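Local coordinates for protein toxin-antitoxin system antitoxin MntA family (Shewanella oneidensis MR-1, PDB 6M6U) that neutralises its cognate toxin HepT by successively adding three AMP groups to a toxin tyrosine, acting as the antitoxin of a type VII toxin-antitoxin pair, at residues Ala116-Gln119 with Ala120-Asp124. The protein carries 2 engineered substitutions. Residues are numbered along the deposited sequence; the frame is centred on the assembly and turned at random.
Sequences AERQ and AIIDD
Arg118 and Ile122 meet one turn apart near the C-terminal end of helix 97-125. The methyl CD1 of Ile122 lies over one face of the Arg118 guanidinium, displaced toward its rim, with Arg118 NE 3.4 Å away from it. CG of Arg118 sits between its own backbone N and carbonyl carbon (chi1 73°), and the chain then runs extended to NE. Gln115 accepts a hydrogen bond from NE. NH2 forms a salt bridge with Asp3 of one HepT chain, and NH1 donates to the carbonyl of Pro66 of another. The charged group is therefore gripped on several sides at a buried position. Arg118 O accepts the backbone N of Ile122 at 3.0 Å. The backbone of Arg118 departs from helical values at a kink, where the N atoms of Ala120 and Ile121 lack bonds to the preceding turn. Next, Gln119 O takes the backbone N of Asp123 at 2.9 Å. The Gln119 side chain bends at chi2, and its amide meets the Asp123 carboxylate at a slant, the planes 61° apart. Gln119 NE2 comes within 2.5 Å of Asp123 OD1. That is too short for an ordinary N-H...O bond and the angle is poor, so the bond is weak and doubtful. Regular i to i+4 bonding resumes beyond the break. This is a kinked alpha-helix with i, i+4 side-chain pairs, in one of the two helices important for binding the toxin.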
loop_
_atom_site.group_PDB
_atom_site.type_symbol
_atom_site.label_atom_id
_atom_site.label_comp_id
_atom_site.label_asym_id
_atom_site.label_seq_id
_atom_site.Cartn_x
_atom_site.Cartn_y
_atom_site.Cartn_z
ATOM N N ALA E 116 5.555 -32.087 -13.453
ATOM C CA ALA E 116 4.938 -33.387 -13.217
ATOM C C ALA E 116 4.413 -33.489 -11.789
ATOM O O ALA E 116 3.304 -33.987 -11.563
ATOM C CB ALA E 116 5.937 -34.512 -13.517
ATOM N N GLU E 117 5.182 -32.996 -10.814
ATOM C CA GLU E 117 4.782 -33.108 -9.410
ATOM C C GLU E 117 3.512 -32.317 -9.111
ATOM O O GLU E 117 2.676 -32.752 -8.311
ATOM C CB GLU E 117 5.913 -32.626 -8.499
ATOM C CG GLU E 117 7.107 -33.560 -8.394
ATOM C CD GLU E 117 8.297 -32.897 -7.719
ATOM O OE1 GLU E 117 8.171 -31.719 -7.317
ATOM O OE2 GLU E 117 9.354 -33.550 -7.592
ATOM N N ARG E 118 3.358 -31.142 -9.718
ATOM C CA ARG E 118 2.327 -30.201 -9.301
ATOM C C ARG E 118 1.233 -30.005 -10.343
ATOM O O ARG E 118 0.385 -29.120 -10.172
ATOM C CB ARG E 118 2.959 -28.852 -8.967
ATOM C CG ARG E 118 3.413 -28.106 -10.204
ATOM C CD ARG E 118 3.990 -26.756 -9.871
ATOM N NE ARG E 118 4.228 -25.991 -11.086
ATOM C CZ ARG E 118 4.331 -24.667 -11.123
ATOM N NH1 ARG E 118 4.211 -23.962 -10.001
ATOM N NH2 ARG E 118 4.546 -24.054 -12.281
ATOM N N GLN E 119 1.231 -30.799 -11.418
ATOM C CA GLN E 119 0.238 -30.606 -12.473
ATOM C C GLN E 119 -1.180 -30.726 -11.928
ATOM O O GLN E 119 -2.079 -29.992 -12.354
ATOM C CB GLN E 119 0.470 -31.606 -13.609
ATOM C CG GLN E 119 -0.440 -31.409 -14.817
ATOM C CD GLN E 119 -0.185 -30.098 -15.548
ATOM O OE1 GLN E 119 0.956 -29.652 -15.680
ATOM N NE2 GLN E 119 -1.256 -29.472 -16.023
ATOM N N ALA E 120 -1.399 -31.628 -10.967
ATOM C CA ALA E 120 -2.736 -31.789 -10.403
ATOM C C ALA E 120 -3.172 -30.545 -9.640
ATOM O O ALA E 120 -4.351 -30.173 -9.670
ATOM C CB ALA E 120 -2.780 -33.018 -9.496
ATOM N N ILE E 121 -2.241 -29.893 -8.940
ATOM C CA ILE E 121 -2.568 -28.653 -8.244
ATOM C C ILE E 121 -2.899 -27.549 -9.242
ATOM O O ILE E 121 -3.832 -26.765 -9.033
ATOM C CB ILE E 121 -1.412 -28.244 -7.314
ATOM C CG1 ILE E 121 -1.262 -29.250 -6.175
ATOM C CG2 ILE E 121 -1.633 -26.832 -6.768
ATOM C CD1 ILE E 121 -0.016 -29.041 -5.346
ATOM N N ILE E 122 -2.148 -27.468 -10.343
ATOM C CA ILE E 122 -2.391 -26.420 -11.330
ATOM C C ILE E 122 -3.729 -26.633 -12.029
ATOM O O ILE E 122 -4.498 -25.685 -12.222
ATOM C CB ILE E 122 -1.229 -26.349 -12.337
ATOM C CG1 ILE E 122 0.042 -25.830 -11.651
ATOM C CG2 ILE E 122 -1.603 -25.461 -13.514
ATOM C CD1 ILE E 122 1.182 -25.541 -12.613
ATOM N N ASP E 123 -4.035 -27.876 -12.411
ATOM C CA ASP E 123 -5.310 -28.142 -13.072
ATOM C C ASP E 123 -6.483 -27.861 -12.141
ATOM O O ASP E 123 -7.514 -27.328 -12.570
ATOM C CB ASP E 123 -5.356 -29.583 -13.582
ATOM C CG ASP E 123 -4.209 -29.907 -14.522
ATOM O OD1 ASP E 123 -3.400 -28.996 -14.802
ATOM O OD2 ASP E 123 -4.118 -31.064 -14.988
ATOM N N ASP E 124 -6.338 -28.210 -10.861
ATOM C CA ASP E 124 -7.356 -27.895 -9.865
ATOM C C ASP E 124 -7.674 -26.402 -9.873
ATOM O O ASP E 124 -8.816 -25.997 -10.112
ATOM C CB ASP E 124 -6.870 -28.366 -8.485
ATOM C CG ASP E 124 -7.803 -27.975 -7.332
ATOM O OD1 ASP E 124 -8.656 -27.073 -7.470
ATOM O OD2 ASP E 124 -7.681 -28.594 -6.255
#